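Local coordinates for amine oxidase domain-containing protein (Pyrococcus furiosus, PDB 3NRN) that is of unknown function but binds adenosine monophosphate in the crystal and is probably an oxidoreductase of the flavin-containing amine oxidase kind, at residues L10-H24 and I392-G406. Residues are numbered along the deposited sequence; the frame is centred on the assembly and turned at random.
Sequences LGGLLAGAFLARNGH and IALGVMKALEKLNLG
In the Rossmann-type nucleotide-binding fold, Gly11 of the first helix, 10-21, meets Ile392 of the C-terminal helix 388-402; Gly12, next after Gly11, fits the last glycine of a GxGxxG pattern next to the AMP pocket. The short segment axes approach to 9.5 Å at 41°, and no hydrogen bond crosses. Ile392 CG2 packs on the bare CA of Gly11 at 3.8 Å. One turn on, Val396 spreads its two methyls along the helix: CG2 faces Gly11 O, while CG1 lies 4.2 Å from Ala15 N. Further along, with chi1 at -175°, the Phe18 ring swings out opposite the backbone N and lies against Leu400, whose CD1 sits over one face, 3.6 Å from the centroid and 19° off the normal, a CH-pi contact. Leu405 O approaches the ring edge in plane, 3.4 Å from Phe18 CE2. Cutting Phe18 back to an alanine is likely to leave Leu400 CD1 without its aromatic partner and open a gap beside Leu405 O. Leu72 of helix 64-72 also touches the Phe18 side chain. Next to Phe18, Leu19 CD2 reaches Leu405 CD1 at 3.9 Å, and at the helix's Schellman end Leu19 O accepts from both His24 N and His24 ND1, the latter at 3.0 Å.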
loop_
_atom_site.group_PDB
_atom_site.type_symbol
_atom_site.label_atom_id
_atom_site.label_comp_id
_atom_site.label_asym_id
_atom_site.label_seq_id
_atom_site.Cartn_x
_atom_site.Cartn_y
_atom_site.Cartn_z
ATOM N N LEU A 10 -2.815 8.452 -3.876
ATOM C CA LEU A 10 -3.340 7.405 -4.742
ATOM C C LEU A 10 -4.851 7.229 -4.577
ATOM O O LEU A 10 -5.596 7.254 -5.561
ATOM C CB LEU A 10 -2.627 6.081 -4.461
ATOM C CG LEU A 10 -3.109 4.932 -5.354
ATOM C CD1 LEU A 10 -2.806 5.259 -6.822
ATOM C CD2 LEU A 10 -2.428 3.630 -4.929
ATOM N N GLY A 11 -5.307 7.051 -3.336
ATOM C CA GLY A 11 -6.729 6.887 -3.107
ATOM C C GLY A 11 -7.556 8.052 -3.653
ATOM O O GLY A 11 -8.560 7.845 -4.335
ATOM N N GLY A 12 -7.138 9.279 -3.352
ATOM C CA GLY A 12 -7.870 10.446 -3.825
ATOM C C GLY A 12 -7.924 10.532 -5.347
ATOM O O GLY A 12 -8.979 10.796 -5.921
ATOM N N LEU A 13 -6.781 10.319 -5.997
ATOM C CA LEU A 13 -6.700 10.376 -7.458
ATOM C C LEU A 13 -7.486 9.242 -8.131
ATOM O O LEU A 13 -8.056 9.435 -9.204
ATOM C CB LEU A 13 -5.232 10.356 -7.900
ATOM C CG LEU A 13 -4.446 11.594 -7.437
ATOM C CD1 LEU A 13 -2.957 11.417 -7.722
ATOM C CD2 LEU A 13 -5.001 12.835 -8.139
ATOM N N LEU A 14 -7.524 8.068 -7.502
ATOM C CA LEU A 14 -8.283 6.943 -8.060
ATOM C C LEU A 14 -9.772 7.299 -8.031
ATOM O O LEU A 14 -10.480 7.136 -9.021
ATOM C CB LEU A 14 -8.040 5.651 -7.245
ATOM C CG LEU A 14 -6.687 4.941 -7.434
ATOM C CD1 LEU A 14 -6.472 3.874 -6.369
ATOM C CD2 LEU A 14 -6.641 4.310 -8.831
ATOM N N ALA A 15 -10.240 7.792 -6.886
ATOM C CA ALA A 15 -11.641 8.167 -6.741
ATOM C C ALA A 15 -12.007 9.307 -7.690
ATOM O O ALA A 15 -13.053 9.269 -8.341
ATOM C CB ALA A 15 -11.919 8.571 -5.310
ATOM N N GLY A 16 -11.142 10.317 -7.760
ATOM C CA GLY A 16 -11.394 11.452 -8.630
ATOM C C GLY A 16 -11.470 11.040 -10.089
ATOM O O GLY A 16 -12.311 11.522 -10.851
ATOM N N ALA A 17 -10.585 10.140 -10.485
ATOM C CA ALA A 17 -10.562 9.668 -11.853
ATOM C C ALA A 17 -11.828 8.870 -12.169
ATOM O O ALA A 17 -12.460 9.085 -13.202
ATOM C CB ALA A 17 -9.332 8.809 -12.077
ATOM N N PHE A 18 -12.203 7.954 -11.279
ATOM C CA PHE A 18 -13.389 7.130 -11.511
ATOM C C PHE A 18 -14.644 7.978 -11.656
ATOM O O PHE A 18 -15.450 7.772 -12.572
ATOM C CB PHE A 18 -13.600 6.129 -10.366
ATOM C CG PHE A 18 -14.737 5.167 -10.603
ATOM C CD1 PHE A 18 -14.518 3.956 -11.254
ATOM C CD2 PHE A 18 -16.037 5.486 -10.204
ATOM C CE1 PHE A 18 -15.583 3.071 -11.505
ATOM C CE2 PHE A 18 -17.110 4.612 -10.450
ATOM C CZ PHE A 18 -16.879 3.400 -11.104
ATOM N N LEU A 19 -14.804 8.932 -10.746
ATOM C CA LEU A 19 -15.970 9.800 -10.745
ATOM C C LEU A 19 -15.981 10.792 -11.907
ATOM O O LEU A 19 -17.041 11.091 -12.457
ATOM C CB LEU A 19 -16.061 10.537 -9.406
ATOM C CG LEU A 19 -16.321 9.627 -8.197
ATOM C CD1 LEU A 19 -16.228 10.427 -6.906
ATOM C CD2 LEU A 19 -17.702 8.976 -8.325
ATOM N N ALA A 20 -14.812 11.298 -12.287
ATOM C CA ALA A 20 -14.736 12.243 -13.402
ATOM C C ALA A 20 -15.137 11.508 -14.676
ATOM O O ALA A 20 -15.860 12.043 -15.520
ATOM C CB ALA A 20 -13.332 12.787 -13.538
ATOM N N ARG A 21 -14.669 10.274 -14.805
ATOM C CA ARG A 21 -14.995 9.455 -15.967
ATOM C C ARG A 21 -16.505 9.269 -16.056
ATOM O O ARG A 21 -17.070 9.279 -17.149
ATOM C CB ARG A 21 -14.329 8.081 -15.870
ATOM C CG ARG A 21 -13.213 7.836 -16.878
ATOM C CD ARG A 21 -13.268 6.396 -17.379
ATOM N NE ARG A 21 -13.553 5.457 -16.289
ATOM C CZ ARG A 21 -14.563 4.588 -16.283
ATOM N NH1 ARG A 21 -15.401 4.519 -17.312
ATOM N NH2 ARG A 21 -14.746 3.787 -15.239
ATOM N N ASN A 22 -17.157 9.101 -14.908
ATOM C CA ASN A 22 -18.601 8.913 -14.901
ATOM C C ASN A 22 -19.417 10.205 -14.976
ATOM O O ASN A 22 -20.562 10.256 -14.530
ATOM C CB ASN A 22 -19.034 8.093 -13.681
ATOM C CG ASN A 22 -18.718 6.617 -13.832
ATOM O OD1 ASN A 22 -17.621 6.163 -13.505
ATOM N ND2 ASN A 22 -19.677 5.862 -14.347
ATOM N N GLY A 23 -18.819 11.251 -15.535
ATOM C CA GLY A 23 -19.539 12.499 -15.707
ATOM C C GLY A 23 -19.772 13.407 -14.518
ATOM O O GLY A 23 -20.619 14.297 -14.588
ATOM N N HIS A 24 -19.046 13.204 -13.425
ATOM C CA HIS A 24 -19.231 14.077 -12.276
ATOM C C HIS A 24 -18.222 15.208 -12.338
ATOM O O HIS A 24 -17.202 15.101 -13.016
ATOM C CB HIS A 24 -19.076 13.300 -10.970
ATOM C CG HIS A 24 -20.051 12.175 -10.830
ATOM N ND1 HIS A 24 -19.750 10.880 -11.191
ATOM C CD2 HIS A 24 -21.341 12.161 -10.419
ATOM C CE1 HIS A 24 -20.812 10.117 -11.012
ATOM N NE2 HIS A 24 -21.791 10.869 -10.544
ATOM N N ILE A 392 -5.699 -0.181 -0.758
ATOM C CA ILE A 392 -6.198 1.168 -0.975
ATOM C C ILE A 392 -7.263 1.139 -2.072
ATOM O O ILE A 392 -8.340 1.717 -1.918
ATOM C CB ILE A 392 -5.053 2.121 -1.383
ATOM C CG1 ILE A 392 -4.143 2.369 -0.173
ATOM C CG2 ILE A 392 -5.622 3.433 -1.932
ATOM C CD1 ILE A 392 -2.972 3.293 -0.454
ATOM N N ALA A 393 -6.955 0.457 -3.176
ATOM C CA ALA A 393 -7.881 0.338 -4.303
ATOM C C ALA A 393 -9.173 -0.359 -3.876
ATOM O O ALA A 393 -10.263 0.012 -4.307
ATOM C CB ALA A 393 -7.222 -0.432 -5.437
ATOM N N LEU A 394 -9.043 -1.377 -3.032
ATOM C CA LEU A 394 -10.199 -2.115 -2.535
ATOM C C LEU A 394 -11.098 -1.169 -1.734
ATOM O O LEU A 394 -12.315 -1.273 -1.773
ATOM C CB LEU A 394 -9.735 -3.266 -1.639
ATOM C CG LEU A 394 -10.804 -4.140 -0.983
ATOM C CD1 LEU A 394 -11.625 -4.857 -2.044
ATOM C CD2 LEU A 394 -10.126 -5.144 -0.070
ATOM N N GLY A 395 -10.478 -0.243 -1.008
ATOM C CA GLY A 395 -11.230 0.712 -0.214
ATOM C C GLY A 395 -11.977 1.693 -1.095
ATOM O O GLY A 395 -13.097 2.097 -0.786
ATOM N N VAL A 396 -11.354 2.082 -2.200
ATOM C CA VAL A 396 -11.985 3.012 -3.123
ATOM C C VAL A 396 -13.209 2.338 -3.727
ATOM O O VAL A 396 -14.259 2.962 -3.866
ATOM C CB VAL A 396 -10.998 3.448 -4.236
ATOM C CG1 VAL A 396 -11.728 4.245 -5.326
ATOM C CG2 VAL A 396 -9.902 4.300 -3.622
HETATM N N MSE A 397 -13.081 1.055 -4.058
HETATM C CA MSE A 397 -14.202 0.326 -4.638
HETATM C C MSE A 397 -15.371 0.317 -3.656
HETATM O O MSE A 397 -16.511 0.550 -4.048
HETATM C CB MSE A 397 -13.820 -1.123 -4.969
HETATM C CG MSE A 397 -12.686 -1.317 -5.975
HETATM SE SE MSE A 397 -12.380 -3.106 -6.293
HETATM C CE MSE A 397 -11.940 -3.030 -7.995
ATOM N N LYS A 398 -15.080 0.055 -2.382
ATOM C CA LYS A 398 -16.119 0.000 -1.354
ATOM C C LYS A 398 -16.779 1.357 -1.150
ATOM O O LYS A 398 -17.994 1.443 -0.979
ATOM C CB LYS A 398 -15.530 -0.488 -0.023
ATOM C CG LYS A 398 -14.785 -1.804 -0.116
ATOM C CD LYS A 398 -15.721 -2.983 -0.295
ATOM C CE LYS A 398 -16.494 -3.284 0.984
ATOM N NZ LYS A 398 -17.350 -4.492 0.831
ATOM N N ALA A 399 -15.980 2.418 -1.151
ATOM C CA ALA A 399 -16.530 3.756 -0.977
ATOM C C ALA A 399 -17.484 4.029 -2.135
ATOM O O ALA A 399 -18.606 4.488 -1.928
ATOM C CB ALA A 399 -15.413 4.800 -0.954
ATOM N N LEU A 400 -17.036 3.736 -3.353
ATOM C CA LEU A 400 -17.863 3.952 -4.535
ATOM C C LEU A 400 -19.179 3.167 -4.456
ATOM O O LEU A 400 -20.233 3.674 -4.846
ATOM C CB LEU A 400 -17.091 3.566 -5.801
ATOM C CG LEU A 400 -15.800 4.345 -6.077
ATOM C CD1 LEU A 400 -15.126 3.805 -7.342
ATOM C CD2 LEU A 400 -16.121 5.833 -6.237
ATOM N N GLU A 401 -19.125 1.935 -3.954
ATOM C CA GLU A 401 -20.342 1.136 -3.825
ATOM C C GLU A 401 -21.241 1.737 -2.744
ATOM O O GLU A 401 -22.461 1.807 -2.907
ATOM C CB GLU A 401 -20.020 -0.315 -3.454
ATOM C CG GLU A 401 -19.209 -1.079 -4.493
ATOM C CD GLU A 401 -19.576 -2.551 -4.548
ATOM O OE1 GLU A 401 -19.778 -3.154 -3.470
ATOM O OE2 GLU A 401 -19.658 -3.105 -5.669
ATOM N N LYS A 402 -20.638 2.163 -1.635
ATOM C CA LYS A 402 -21.408 2.761 -0.549
ATOM C C LYS A 402 -22.139 3.998 -1.058
ATOM O O LYS A 402 -23.220 4.335 -0.580
ATOM C CB LYS A 402 -20.503 3.157 0.618
ATOM C CG LYS A 402 -21.279 3.690 1.810
ATOM C CD LYS A 402 -20.371 4.289 2.873
ATOM C CE LYS A 402 -21.188 4.924 3.988
ATOM N NZ LYS A 402 -20.321 5.628 4.973
ATOM N N LEU A 403 -21.545 4.677 -2.030
ATOM C CA LEU A 403 -22.165 5.871 -2.597
ATOM C C LEU A 403 -23.141 5.476 -3.683
ATOM O O LEU A 403 -23.812 6.329 -4.259
ATOM C CB LEU A 403 -21.102 6.796 -3.201
ATOM C CG LEU A 403 -20.133 7.433 -2.208
ATOM C CD1 LEU A 403 -19.045 8.185 -2.958
ATOM C CD2 LEU A 403 -20.903 8.362 -1.272
ATOM N N ASN A 404 -23.220 4.178 -3.957
ATOM C CA ASN A 404 -24.093 3.681 -5.015
ATOM C C ASN A 404 -23.717 4.413 -6.302
ATOM O O ASN A 404 -24.580 4.815 -7.081
ATOM C CB ASN A 404 -25.567 3.927 -4.672
ATOM C CG ASN A 404 -26.024 3.120 -3.467
ATOM O OD1 ASN A 404 -26.482 3.673 -2.465
ATOM N ND2 ASN A 404 -25.897 1.802 -3.561
ATOM N N LEU A 405 -22.413 4.585 -6.507
ATOM C CA LEU A 405 -21.888 5.252 -7.691
ATOM C C LEU A 405 -20.959 4.326 -8.472
ATOM O O LEU A 405 -20.406 4.712 -9.499
ATOM C CB LEU A 405 -21.132 6.525 -7.300
ATOM C CG LEU A 405 -21.960 7.654 -6.679
ATOM C CD1 LEU A 405 -21.060 8.836 -6.380
ATOM C CD2 LEU A 405 -23.070 8.065 -7.633
ATOM N N GLY A 406 -20.789 3.105 -7.981
ATOM C CA GLY A 406 -19.937 2.146 -8.665
ATOM C C GLY A 406 -20.284 0.727 -8.263
ATOM O O GLY A 406 -20.726 0.496 -7.141
#